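Local coordinates for dihydrolipoyl dehydrogenase (Elizabethkingia anophelis NUHP1, PDB 6UZI), which probably catalyses the NAD+-dependent reoxidation of dihydrolipoyl groups on carrier proteins, using a bound FAD as cofactor, at residues V181-I186 with E271-L276; V208-Y213 with Q236-M241; A245-E250 with K257-D262. One frame throughout, in Å; residues are numbered along the deposited sequence.

Interaction 1 of 3, residues V181-I186 with E271-L276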
ATOM      1  N   VAL A 181       9.129  25.908 -13.497  1.00 31.62           N
ATOM      2  CA  VAL A 181       9.157  25.624 -12.064  1.00 30.61           C
ATOM      3  C   VAL A 181       9.264  26.951 -11.322  1.00 30.67           C
ATOM      4  O   VAL A 181      10.213  27.711 -11.563  1.00 44.98           O
ATOM      5  CB  VAL A 181      10.325  24.704 -11.683  1.00 30.88           C
ATOM      6  CG1 VAL A 181      10.449  24.632 -10.163  1.00 30.12           C
ATOM      7  CG2 VAL A 181      10.135  23.316 -12.290  1.00 30.82           C
ATOM      8  N   PRO A 182       8.314  27.291 -10.455  1.00 29.75           N
ATOM      9  CA  PRO A 182       8.358  28.599  -9.785  1.00 41.82           C
ATOM     10  C   PRO A 182       9.621  28.771  -8.957  1.00 46.59           C
ATOM     11  O   PRO A 182      10.134  27.820  -8.363  1.00 47.11           O
ATOM     12  CB  PRO A 182       7.113  28.582  -8.891  1.00 37.74           C
ATOM     13  CG  PRO A 182       6.205  27.595  -9.536  1.00 38.74           C
ATOM     14  CD  PRO A 182       7.105  26.533 -10.103  1.00 41.79           C
ATOM     15  N   LYS A 183      10.124  30.007  -8.914  1.00 39.42           N
ATOM     16  CA  LYS A 183      11.221  30.302  -8.002  1.00 34.12           C
ATOM     17  C   LYS A 183      10.722  30.345  -6.565  1.00 43.45           C
ATOM     18  O   LYS A 183      11.313  29.726  -5.673  1.00 52.40           O
ATOM     19  CB  LYS A 183      11.897  31.611  -8.394  1.00 33.59           C
ATOM     20  CG  LYS A 183      12.505  31.565  -9.777  1.00 42.16           C
ATOM     21  CD  LYS A 183      13.343  32.803 -10.093  1.00 45.58           C
ATOM     22  CE  LYS A 183      12.500  34.058 -10.235  1.00 47.10           C
ATOM     23  NZ  LYS A 183      13.278  35.135 -10.910  1.00 57.00           N
ATOM     24  N   HIS A 184       9.600  31.022  -6.332  1.00 30.74           N
ATOM     25  CA  HIS A 184       8.992  31.071  -5.006  1.00 30.43           C
ATOM     26  C   HIS A 184       7.479  30.996  -5.173  1.00 35.70           C
ATOM     27  O   HIS A 184       6.852  31.964  -5.613  1.00 42.30           O
ATOM     28  CB  HIS A 184       9.399  32.341  -4.260  1.00 30.97           C
ATOM     29  CG  HIS A 184       8.928  32.379  -2.840  1.00 42.35           C
ATOM     30  ND1 HIS A 184       9.149  33.457  -2.009  1.00 46.91           N
ATOM     31  CD2 HIS A 184       8.268  31.462  -2.094  1.00 41.97           C
ATOM     32  CE1 HIS A 184       8.640  33.207  -0.817  1.00 43.58           C
ATOM     33  NE2 HIS A 184       8.098  32.003  -0.843  1.00 47.22           N
ATOM     34  N   LEU A 185       6.894  29.856  -4.812  1.00 28.00           N
ATOM     35  CA  LEU A 185       5.453  29.656  -4.899  1.00 32.68           C
ATOM     36  C   LEU A 185       4.830  29.979  -3.548  1.00 38.39           C
ATOM     37  O   LEU A 185       5.224  29.410  -2.524  1.00 41.61           O
ATOM     38  CB  LEU A 185       5.114  28.222  -5.304  1.00 32.67           C
ATOM     39  CG  LEU A 185       3.625  27.839  -5.310  1.00 33.25           C
ATOM     40  CD1 LEU A 185       2.876  28.616  -6.388  1.00 27.39           C
ATOM     41  CD2 LEU A 185       3.424  26.338  -5.485  1.00 29.47           C
ATOM     42  N   ILE A 186       3.874  30.902  -3.542  1.00 40.32           N
ATOM     43  CA  ILE A 186       3.097  31.229  -2.353  1.00 42.37           C
ATOM     44  C   ILE A 186       1.765  30.494  -2.436  1.00 39.03           C
ATOM     45  O   ILE A 186       1.112  30.503  -3.484  1.00 39.31           O
ATOM     46  CB  ILE A 186       2.881  32.746  -2.219  1.00 39.11           C
ATOM     47  CG1 ILE A 186       4.214  33.484  -2.203  1.00 30.56           C
ATOM     48  CG2 ILE A 186       2.138  33.073  -0.923  1.00 27.44           C
ATOM     49  CD1 ILE A 186       4.048  34.982  -2.219  1.00 41.28           C
ATOM     50  N   GLU A 271       6.507  37.792  -0.870  1.00 41.50           N
ATOM     51  CA  GLU A 271       6.655  38.013  -2.299  1.00 38.06           C
ATOM     52  C   GLU A 271       7.086  36.716  -2.964  1.00 40.17           C
ATOM     53  O   GLU A 271       7.947  35.999  -2.449  1.00 43.99           O
ATOM     54  CB  GLU A 271       7.681  39.118  -2.582  1.00 42.26           C
ATOM     55  CG  GLU A 271       7.135  40.533  -2.415  1.00 54.76           C
ATOM     56  CD  GLU A 271       8.125  41.597  -2.852  1.00 74.44           C
ATOM     57  OE1 GLU A 271       9.340  41.397  -2.643  1.00 82.77           O
ATOM     58  OE2 GLU A 271       7.688  42.639  -3.390  1.00 84.51           O
ATOM     59  N   GLY A 272       6.470  36.415  -4.100  1.00 41.33           N
ATOM     60  CA  GLY A 272       6.853  35.281  -4.913  1.00 33.26           C
ATOM     61  C   GLY A 272       6.596  35.604  -6.369  1.00 38.89           C
ATOM     62  O   GLY A 272       6.104  36.683  -6.710  1.00 42.76           O
ATOM     63  N   ASP A 273       6.975  34.670  -7.237  1.00 32.63           N
ATOM     64  CA  ASP A 273       6.694  34.809  -8.656  1.00 41.69           C
ATOM     65  C   ASP A 273       5.457  34.027  -9.089  1.00 50.50           C
ATOM     66  O   ASP A 273       5.036  34.156 -10.246  1.00 52.67           O
ATOM     67  CB  ASP A 273       7.913  34.388  -9.483  1.00 37.39           C
ATOM     68  CG  ASP A 273       8.325  32.959  -9.223  1.00 32.17           C
ATOM     69  OD1 ASP A 273       8.921  32.340 -10.130  1.00 32.57           O
ATOM     70  OD2 ASP A 273       8.041  32.456  -8.115  1.00 31.19           O
ATOM     71  N   TYR A 274       4.887  33.209  -8.200  1.00 31.87           N
ATOM     72  CA  TYR A 274       3.630  32.517  -8.453  1.00 32.32           C
ATOM     73  C   TYR A 274       2.849  32.421  -7.150  1.00 38.97           C
ATOM     74  O   TYR A 274       3.427  32.149  -6.095  1.00 43.65           O
ATOM     75  CB  TYR A 274       3.851  31.110  -9.025  1.00 30.62           C
ATOM     76  CG  TYR A 274       4.247  31.108 -10.470  1.00 31.30           C
ATOM     77  CD1 TYR A 274       3.284  31.157 -11.474  1.00 33.91           C
ATOM     78  CD2 TYR A 274       5.581  31.076 -10.841  1.00 30.37           C
ATOM     79  CE1 TYR A 274       3.644  31.172 -12.819  1.00 32.34           C
ATOM     80  CE2 TYR A 274       5.950  31.090 -12.180  1.00 36.30           C
ATOM     81  CZ  TYR A 274       4.978  31.139 -13.162  1.00 31.67           C
ATOM     82  OH  TYR A 274       5.342  31.155 -14.488  1.00 41.20           O
ATOM     83  N   CYS A 275       1.536  32.631  -7.229  1.00 35.87           N
ATOM     84  CA  CYS A 275       0.658  32.535  -6.067  1.00 34.23           C
ATOM     85  C   CYS A 275      -0.532  31.638  -6.379  1.00 38.84           C
ATOM     86  O   CYS A 275      -1.317  31.933  -7.287  1.00 50.69           O
ATOM     87  CB  CYS A 275       0.175  33.911  -5.618  1.00 28.36           C
ATOM     88  SG  CYS A 275      -0.970  33.770  -4.235  1.00 39.49           S
ATOM     89  N   LEU A 276      -0.675  30.560  -5.608  1.00 39.84           N
ATOM     90  CA  LEU A 276      -1.750  29.582  -5.753  1.00 38.29           C
ATOM     91  C   LEU A 276      -2.759  29.757  -4.621  1.00 31.31           C
ATOM     92  O   LEU A 276      -2.397  29.682  -3.441  1.00 27.98           O
ATOM     93  CB  LEU A 276      -1.185  28.161  -5.764  1.00 25.32           C
ATOM     94  CG  LEU A 276      -2.099  26.954  -5.526  1.00 28.64           C
ATOM     95  CD1 LEU A 276      -3.133  26.778  -6.621  1.00 29.26           C
ATOM     96  CD2 LEU A 276      -1.241  25.703  -5.400  1.00 24.48           C
TER

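Interaction 2 of 3, residues V208-Y213 with Q236-M241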
ATOM      1  N   VAL A 208       8.557  27.226  -1.305  1.00 28.95           N
ATOM      2  CA  VAL A 208       7.112  27.185  -1.104  1.00 29.27           C
ATOM      3  C   VAL A 208       6.795  27.705   0.288  1.00 34.57           C
ATOM      4  O   VAL A 208       7.297  27.171   1.286  1.00 40.96           O
ATOM      5  CB  VAL A 208       6.534  25.774  -1.288  1.00 30.73           C
ATOM      6  CG1 VAL A 208       5.028  25.820  -1.140  1.00 25.03           C
ATOM      7  CG2 VAL A 208       6.936  25.203  -2.642  1.00 27.04           C
ATOM      8  N   THR A 209       5.951  28.729   0.358  1.00 32.57           N
ATOM      9  CA  THR A 209       5.461  29.273   1.618  1.00 26.78           C
ATOM     10  C   THR A 209       3.943  29.172   1.626  1.00 31.34           C
ATOM     11  O   THR A 209       3.279  29.637   0.692  1.00 36.14           O
ATOM     12  CB  THR A 209       5.906  30.725   1.811  1.00 35.76           C
ATOM     13  OG1 THR A 209       7.322  30.826   1.617  1.00 38.12           O
ATOM     14  CG2 THR A 209       5.563  31.201   3.212  1.00 38.59           C
ATOM     15  N   VAL A 210       3.399  28.531   2.652  1.00 33.75           N
ATOM     16  CA  VAL A 210       1.958  28.394   2.819  1.00 36.18           C
ATOM     17  C   VAL A 210       1.517  29.480   3.793  1.00 37.90           C
ATOM     18  O   VAL A 210       1.955  29.502   4.950  1.00 33.99           O
ATOM     19  CB  VAL A 210       1.586  26.989   3.332  1.00 32.40           C
ATOM     20  CG1 VAL A 210       0.112  26.909   3.710  1.00 30.16           C
ATOM     21  CG2 VAL A 210       1.936  25.925   2.301  1.00 24.22           C
ATOM     22  N   VAL A 211       0.658  30.384   3.333  1.00 35.22           N
ATOM     23  CA  VAL A 211       0.137  31.465   4.160  1.00 29.46           C
ATOM     24  C   VAL A 211      -1.338  31.198   4.379  1.00 26.25           C
ATOM     25  O   VAL A 211      -2.129  31.196   3.430  1.00 37.08           O
ATOM     26  CB  VAL A 211       0.381  32.843   3.531  1.00 32.76           C
ATOM     27  CG1 VAL A 211      -0.063  33.936   4.488  1.00 38.79           C
ATOM     28  CG2 VAL A 211       1.859  33.003   3.232  1.00 27.69           C
ATOM     29  N   GLU A 212      -1.705  31.006   5.635  1.00 27.00           N
ATOM     30  CA  GLU A 212      -2.996  30.445   5.980  1.00 26.57           C
ATOM     31  C   GLU A 212      -3.556  31.107   7.227  1.00 32.63           C
ATOM     32  O   GLU A 212      -2.810  31.450   8.151  1.00 39.31           O
ATOM     33  CB  GLU A 212      -2.829  28.934   6.167  1.00 32.54           C
ATOM     34  CG  GLU A 212      -3.947  28.176   6.791  1.00 45.71           C
ATOM     35  CD  GLU A 212      -3.635  26.700   6.758  1.00 58.66           C
ATOM     36  OE1 GLU A 212      -2.508  26.371   6.318  1.00 41.97           O
ATOM     37  OE2 GLU A 212      -4.497  25.878   7.147  1.00 73.36           O
ATOM     38  N   TYR A 213      -4.872  31.320   7.226  1.00 30.99           N
ATOM     39  CA  TYR A 213      -5.545  31.873   8.389  1.00 30.80           C
ATOM     40  C   TYR A 213      -5.721  30.838   9.495  1.00 41.93           C
ATOM     41  O   TYR A 213      -5.849  31.211  10.666  1.00 44.04           O
ATOM     42  CB  TYR A 213      -6.913  32.433   8.019  1.00 28.55           C
ATOM     43  CG  TYR A 213      -7.563  33.128   9.191  1.00 40.33           C
ATOM     44  CD1 TYR A 213      -8.732  32.645   9.771  1.00 29.99           C
ATOM     45  CD2 TYR A 213      -6.978  34.277   9.738  1.00 41.28           C
ATOM     46  CE1 TYR A 213      -9.309  33.305  10.864  1.00 40.15           C
ATOM     47  CE2 TYR A 213      -7.542  34.939  10.815  1.00 31.67           C
ATOM     48  CZ  TYR A 213      -8.706  34.453  11.377  1.00 41.00           C
ATOM     49  OH  TYR A 213      -9.255  35.122  12.449  1.00 33.29           O
ATOM     50  N   GLN A 236      11.010  18.889   4.753  1.00 35.11           N
ATOM     51  CA  GLN A 236      11.214  18.839   3.312  1.00 37.63           C
ATOM     52  C   GLN A 236      11.489  20.204   2.703  1.00 41.55           C
ATOM     53  O   GLN A 236      11.848  20.273   1.523  1.00 49.10           O
ATOM     54  CB  GLN A 236       9.983  18.228   2.648  1.00 38.09           C
ATOM     55  CG  GLN A 236       9.721  16.810   3.099  1.00 36.83           C
ATOM     56  CD  GLN A 236       8.408  16.270   2.603  1.00 41.34           C
ATOM     57  OE1 GLN A 236       7.932  16.634   1.526  1.00 35.89           O
ATOM     58  NE2 GLN A 236       7.784  15.419   3.413  1.00 48.63           N
ATOM     59  N   GLY A 237      11.324  21.282   3.461  1.00 36.32           N
ATOM     60  CA  GLY A 237      11.623  22.616   2.980  1.00 33.37           C
ATOM     61  C   GLY A 237      10.437  23.550   2.895  1.00 44.55           C
ATOM     62  O   GLY A 237      10.630  24.742   2.605  1.00 47.01           O
ATOM     63  N   MET A 238       9.215  23.074   3.123  1.00 38.32           N
ATOM     64  CA  MET A 238       8.063  23.959   3.044  1.00 37.17           C
ATOM     65  C   MET A 238       8.043  24.887   4.255  1.00 39.98           C
ATOM     66  O   MET A 238       8.371  24.487   5.377  1.00 46.18           O
ATOM     67  CB  MET A 238       6.767  23.150   2.964  1.00 27.50           C
ATOM     68  CG  MET A 238       5.597  23.905   2.339  1.00 29.16           C
ATOM     69  SD  MET A 238       4.171  22.845   2.020  1.00 40.01           S
ATOM     70  CE  MET A 238       4.715  21.850   0.633  1.00 33.44           C
ATOM     71  N   LYS A 239       7.676  26.138   4.020  1.00 33.11           N
ATOM     72  CA  LYS A 239       7.534  27.128   5.075  1.00 47.09           C
ATOM     73  C   LYS A 239       6.055  27.376   5.346  1.00 46.59           C
ATOM     74  O   LYS A 239       5.224  27.295   4.438  1.00 57.24           O
ATOM     75  CB  LYS A 239       8.231  28.444   4.691  1.00 44.19           C
ATOM     76  CG  LYS A 239       9.745  28.336   4.487  1.00 42.83           C
ATOM     77  CD  LYS A 239      10.498  28.478   5.801  1.00 57.69           C
ATOM     78  CE  LYS A 239      11.988  28.176   5.644  1.00 73.38           C
ATOM     79  NZ  LYS A 239      12.289  26.707   5.582  1.00 73.63           N
ATOM     80  N   PHE A 240       5.725  27.644   6.609  1.00 32.38           N
ATOM     81  CA  PHE A 240       4.338  27.825   7.023  1.00 34.83           C
ATOM     82  C   PHE A 240       4.189  29.110   7.822  1.00 37.61           C
ATOM     83  O   PHE A 240       4.880  29.306   8.828  1.00 35.67           O
ATOM     84  CB  PHE A 240       3.855  26.639   7.854  1.00 26.77           C
ATOM     85  CG  PHE A 240       3.710  25.379   7.066  1.00 36.94           C
ATOM     86  CD1 PHE A 240       4.766  24.490   6.957  1.00 45.19           C
ATOM     87  CD2 PHE A 240       2.522  25.083   6.424  1.00 36.32           C
ATOM     88  CE1 PHE A 240       4.636  23.326   6.221  1.00 36.42           C
ATOM     89  CE2 PHE A 240       2.388  23.929   5.695  1.00 34.02           C
ATOM     90  CZ  PHE A 240       3.453  23.048   5.594  1.00 33.20           C
ATOM     91  N   MET A 241       3.248  29.949   7.397  1.00 34.93           N
ATOM     92  CA  MET A 241       2.853  31.176   8.085  1.00 28.58           C
ATOM     93  C   MET A 241       1.389  30.993   8.479  1.00 32.73           C
ATOM     94  O   MET A 241       0.483  31.364   7.733  1.00 41.82           O
ATOM     95  CB  MET A 241       3.061  32.379   7.203  1.00 28.99           C
ATOM     96  CG  MET A 241       4.511  32.820   7.110  1.00 45.02           C
ATOM     97  SD  MET A 241       4.701  34.258   6.047  1.00 55.57           S
ATOM     98  CE  MET A 241       6.422  34.115   5.576  1.00 57.33           C
TER
HETATM   99  O   HOH W   1      10.673  26.417   0.450  1.00 38.77           O

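Interaction 3 of 3, residues A245-E250 with K257-D262. With EDO (1,2-ethanediol), chain I.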
ATOM      1  N   ALA A 245      -4.027  36.449   8.509  1.00 31.17           N
ATOM      2  CA  ALA A 245      -5.195  36.876   7.749  1.00 31.88           C
ATOM      3  C   ALA A 245      -4.736  37.733   6.577  1.00 38.48           C
ATOM      4  O   ALA A 245      -4.296  38.869   6.766  1.00 35.51           O
ATOM      5  CB  ALA A 245      -6.170  37.643   8.640  1.00 36.96           C
ATOM      6  N   VAL A 246      -4.837  37.175   5.368  1.00 43.65           N
ATOM      7  CA  VAL A 246      -4.442  37.883   4.159  1.00 34.96           C
ATOM      8  C   VAL A 246      -5.458  38.972   3.866  1.00 37.79           C
ATOM      9  O   VAL A 246      -6.668  38.778   4.037  1.00 45.07           O
ATOM     10  CB  VAL A 246      -4.313  36.914   2.970  1.00 31.69           C
ATOM     11  CG1 VAL A 246      -3.979  37.670   1.697  1.00 30.30           C
ATOM     12  CG2 VAL A 246      -3.270  35.858   3.247  1.00 35.24           C
ATOM     13  N   SER A 247      -4.965  40.141   3.460  1.00 32.90           N
ATOM     14  CA  SER A 247      -5.819  41.244   3.076  1.00 39.03           C
ATOM     15  C   SER A 247      -5.575  41.737   1.658  1.00 44.07           C
ATOM     16  O   SER A 247      -6.351  42.570   1.169  1.00 41.31           O
ATOM     17  CB  SER A 247      -5.637  42.418   4.049  1.00 35.47           C
ATOM     18  OG  SER A 247      -4.281  42.844   4.079  1.00 40.54           O
ATOM     19  N   GLY A 248      -4.549  41.241   0.974  1.00 33.70           N
ATOM     20  CA  GLY A 248      -4.270  41.703  -0.370  1.00 34.15           C
ATOM     21  C   GLY A 248      -3.325  40.785  -1.100  1.00 33.19           C
ATOM     22  O   GLY A 248      -2.431  40.180  -0.499  1.00 37.30           O
ATOM     23  N   VAL A 249      -3.535  40.670  -2.413  1.00 33.20           N
ATOM     24  CA  VAL A 249      -2.667  39.928  -3.324  1.00 32.60           C
ATOM     25  C   VAL A 249      -2.498  40.760  -4.594  1.00 33.71           C
ATOM     26  O   VAL A 249      -3.436  40.866  -5.390  1.00 35.82           O
ATOM     27  CB  VAL A 249      -3.226  38.545  -3.669  1.00 31.36           C
ATOM     28  CG1 VAL A 249      -2.341  37.880  -4.705  1.00 31.00           C
ATOM     29  CG2 VAL A 249      -3.372  37.679  -2.416  1.00 30.39           C
ATOM     30  N   GLU A 250      -1.316  41.352  -4.779  1.00 39.38           N
ATOM     31  CA  GLU A 250      -0.996  42.220  -5.911  1.00 40.01           C
ATOM     32  C   GLU A 250      -0.046  41.525  -6.874  1.00 48.12           C
ATOM     33  O   GLU A 250       0.938  40.920  -6.449  1.00 57.25           O
ATOM     34  CB  GLU A 250      -0.287  43.505  -5.478  1.00 45.66           C
ATOM     35  CG  GLU A 250      -1.010  44.466  -4.571  1.00 61.96           C
ATOM     36  CD  GLU A 250      -0.136  45.683  -4.248  1.00 75.22           C
ATOM     37  OE1 GLU A 250       1.059  45.688  -4.625  1.00 74.60           O
ATOM     38  OE2 GLU A 250      -0.643  46.637  -3.620  1.00 81.95           O
ATOM     39  N   LYS A 257       2.660  40.007  -4.490  1.00 36.31           N
ATOM     40  CA  LYS A 257       2.868  40.478  -3.127  1.00 37.76           C
ATOM     41  C   LYS A 257       1.623  40.174  -2.304  1.00 40.49           C
ATOM     42  O   LYS A 257       0.530  40.657  -2.618  1.00 42.19           O
ATOM     43  CB  LYS A 257       3.189  41.976  -3.118  1.00 38.33           C
ATOM     44  CG  LYS A 257       3.580  42.521  -1.759  1.00 37.12           C
ATOM     45  CD  LYS A 257       4.231  43.880  -1.880  1.00 50.32           C
ATOM     46  CE  LYS A 257       3.495  44.924  -1.059  1.00 49.52           C
ATOM     47  NZ  LYS A 257       4.318  46.156  -0.955  1.00 44.79           N
ATOM     48  N   VAL A 258       1.787  39.392  -1.242  1.00 34.81           N
ATOM     49  CA  VAL A 258       0.687  39.000  -0.368  1.00 31.87           C
ATOM     50  C   VAL A 258       0.843  39.766   0.937  1.00 39.81           C
ATOM     51  O   VAL A 258       1.855  39.613   1.630  1.00 48.15           O
ATOM     52  CB  VAL A 258       0.680  37.480  -0.124  1.00 34.14           C
ATOM     53  CG1 VAL A 258      -0.388  37.085   0.880  1.00 32.26           C
ATOM     54  CG2 VAL A 258       0.501  36.729  -1.429  1.00 29.80           C
ATOM     55  N   THR A 259      -0.143  40.599   1.268  1.00 37.27           N
ATOM     56  CA  THR A 259      -0.123  41.381   2.500  1.00 43.24           C
ATOM     57  C   THR A 259      -1.142  40.811   3.478  1.00 38.18           C
ATOM     58  O   THR A 259      -2.239  40.418   3.076  1.00 38.86           O
ATOM     59  CB  THR A 259      -0.405  42.875   2.249  1.00 42.58           C
ATOM     60  OG1 THR A 259      -1.660  43.046   1.574  1.00 45.81           O
ATOM     61  CG2 THR A 259       0.703  43.503   1.431  1.00 41.97           C
ATOM     62  N   ALA A 260      -0.769  40.757   4.759  1.00 34.08           N
ATOM     63  CA  ALA A 260      -1.598  40.110   5.770  1.00 45.17           C
ATOM     64  C   ALA A 260      -1.220  40.621   7.158  1.00 40.26           C
ATOM     65  O   ALA A 260      -0.277  41.396   7.326  1.00 36.31           O
ATOM     66  CB  ALA A 260      -1.447  38.585   5.697  1.00 34.73           C
ATOM     67  N   LYS A 261      -1.955  40.147   8.165  1.00 42.16           N
ATOM     68  CA  LYS A 261      -1.649  40.421   9.562  1.00 44.39           C
ATOM     69  C   LYS A 261      -1.610  39.094  10.308  1.00 39.80           C
ATOM     70  O   LYS A 261      -2.407  38.195  10.029  1.00 42.96           O
ATOM     71  CB  LYS A 261      -2.661  41.377  10.201  1.00 45.31           C
ATOM     72  CG  LYS A 261      -2.489  42.815   9.755  1.00 41.60           C
ATOM     73  CD  LYS A 261      -3.379  43.766  10.534  1.00 50.33           C
ATOM     74  CE  LYS A 261      -3.196  45.217  10.087  1.00 60.05           C
ATOM     75  NZ  LYS A 261      -1.865  45.781  10.467  1.00 62.40           N
ATOM     76  N   ASP A 262      -0.685  38.981  11.263  1.00 45.82           N
ATOM     77  CA  ASP A 262      -0.468  37.739  11.990  1.00 46.07           C
ATOM     78  C   ASP A 262      -1.324  37.720  13.253  1.00 44.90           C
ATOM     79  O   ASP A 262      -2.108  38.637  13.512  1.00 52.85           O
ATOM     80  CB  ASP A 262       1.022  37.560  12.290  1.00 51.62           C
ATOM     81  CG  ASP A 262       1.584  38.631  13.229  1.00 60.09           C
ATOM     82  OD1 ASP A 262       0.823  39.492  13.727  1.00 61.48           O
ATOM     83  OD2 ASP A 262       2.813  38.622  13.457  1.00 60.40           O
TER
HETATM   84  C1  EDO I 505      -8.205  36.031   4.366  1.00 60.86           C
HETATM   85  O1  EDO I 505      -9.626  36.205   4.374  1.00 64.19           O
HETATM   86  C2  EDO I 505      -7.835  34.815   5.213  1.00 60.97           C
HETATM   87  O2  EDO I 505      -6.439  34.495   5.071  1.00 62.38           O

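Interaction 1 of 3, residues V181-I186 with E271-L276
His184 N gives a hydrogen bond to Asp273 OD2 at 2.8 Å. The other oxygen of the same carboxylate, Asp273 OD1, accepts from Lys183 N at 2.9 Å. Both donors come on the syn side. The one at OD1 is 16° out of the carboxylate plane, the one at OD2 35°. Asp273 CG sits between its own backbone N and carbonyl carbon (chi1 59°), which turns the two oxygens to the start of strand 184-188. In return, His184 O takes two bonds from the facing chain, from Asp273 N and Tyr274 N, but both are weak.

Beyond Asp273 the two chains run as parallel strands. Ile186 N gives to Tyr274 O at 2.9 Å. Ile186 O then receives Leu276 N at 2.8 Å, so Ile186 is bonded through both backbone polar atoms.

Leu185 and Tyr274 share one face of the sheet, with Leu185 CD1 3.8 Å from Tyr274 CB. The same Leu185 methyl reaches Leu276 CB. Pro182, just before the strand, packs its CB 3.5 Å from Tyr274 CD2. On the other face Ile186 CD1 touches the Gly272 backbone, 3.4 Å from Gly272 N. The Tyr274 hydroxyl bonds to Glu180, and Arg168 makes a cation-pi contact with the ring. His184 NE2 bonds to Thr209.

Two main-chain N-H groups thus share one buried carboxylate. They probably help to stabilise its negative charge, and they fasten the break between strands 267-272 and 274-277 to the entry of strand 184-188 in the Rossmann-type sheet.

Interaction 2 of 3, residues V208-Y213 with Q236-M241
Met241 runs alongside strand 207-211, beside its partner Val211, with its tip reaching Thr209. Its CB lies 3.8 Å from Val210 O and also borders Val211 CG2. CG is anti to the carbonyl carbon (chi1 -77°), and beyond it the chain is extended. This carries Met241 SD past Val211 CG2, at 4.2 Å, and CE on to Thr209. Met241 CE ends 3.8 Å from Thr209 CG2. Val268 and Val270 of strand 267-272 also touch this side chain.

The opposite face of the sheet holds Val210 and Phe240, which lie side by side and point the same way. Phe240 CD2 is 3.8 Å from Val210 CB. Val210 CG2 meets Met238 SD, and Met238 CG packs on Val208 CG1. Helix 192-203 touches Val208, Met238 and Phe240, and helix 223-236 also touches the Phe240 side chain.

The backbones form a regular parallel pair. Lys239 N gives to Val208 O, and Val210 N to Lys239 O. Met241 N then binds Val210 O at 2.8 Å, and Glu212 N binds Met241 O at 3.1 Å. Before the strand, Gly237 closes helix 223-236 in a Schellman motif. A water accepts from Val208 N and donates to Gly237 O at 2.7 Å, joining the helix end to the neighbouring strand.

The two strands and helix 223-236 make a beta-alpha-beta unit. Glu212, just beyond strand 207-211, is a predicted NAD+-binding residue, as is common at this place in Rossmann domains. The Glu212 N to Met241 O bond ties the backbone of this residue to the neighbouring strand, and probably helps to set where its carboxylate stands.

Interaction 3 of 3, residues A245-E250 with K257-D262
Ser247 and Gly248 both turn their backbone N-H groups to one oxygen of the facing strand, Thr259 O. The bond from Ser247 N is 2.8 Å to Thr259 O and nearly straight at 171°. That from Gly248 N is longer, at 3.2 Å to Thr259 O, and more bent. Chi1 of 58° puts Ser247 OG between its own backbone N and carbonyl carbon, where it adds a weak third bond to Thr259 O.

Regular antiparallel pairs flank this point. Ala245 and Lys261 exchange two backbone bonds, and so do Glu250 and Lys257. Between them Thr259 N gives to Gly248 O at 2.9 Å.

On one face Val258 lies between Val246 and Val249. Its CG1 is 3.7 Å from Val246 CG1, and its CG2 lies 4.1 Å from Val249 CG2. A molecule of 1,2-ethanediol, probably from the crystallisation liquor, accepts from Val246 N at its O2. Further out, Ile186 and Ile188 of strand 184-188 back Val258. On the other face, Lys261 forms a salt bridge with Asp267.

Two residues facing one across an antiparallel pair make a classic beta bulge, here within the hairpin of strands 245-252 and 255-261.

All three contacts lie in the probable NAD-binding part of the chain, with centres about 12 to 15 Å apart. Interactions 1 and 2 share a parallel sheet, in which strands 184-188 and 207-211 are neighbours. Interaction 3 belongs to the antiparallel sheet of strands 245-252, 255-261 and 267-272, and the last of these leads into interaction 1. In sequence, 181-186 comes first, then interactions 2 and 3, then 271-276. Ile186 meets Val258, and Val211 meets Val246, so the two sheets pack together. A parallel Rossmann-type sheet with a three-stranded antiparallel sheet against it is the build of the NAD-binding domain in this family, consistent with the predicted NAD+ site.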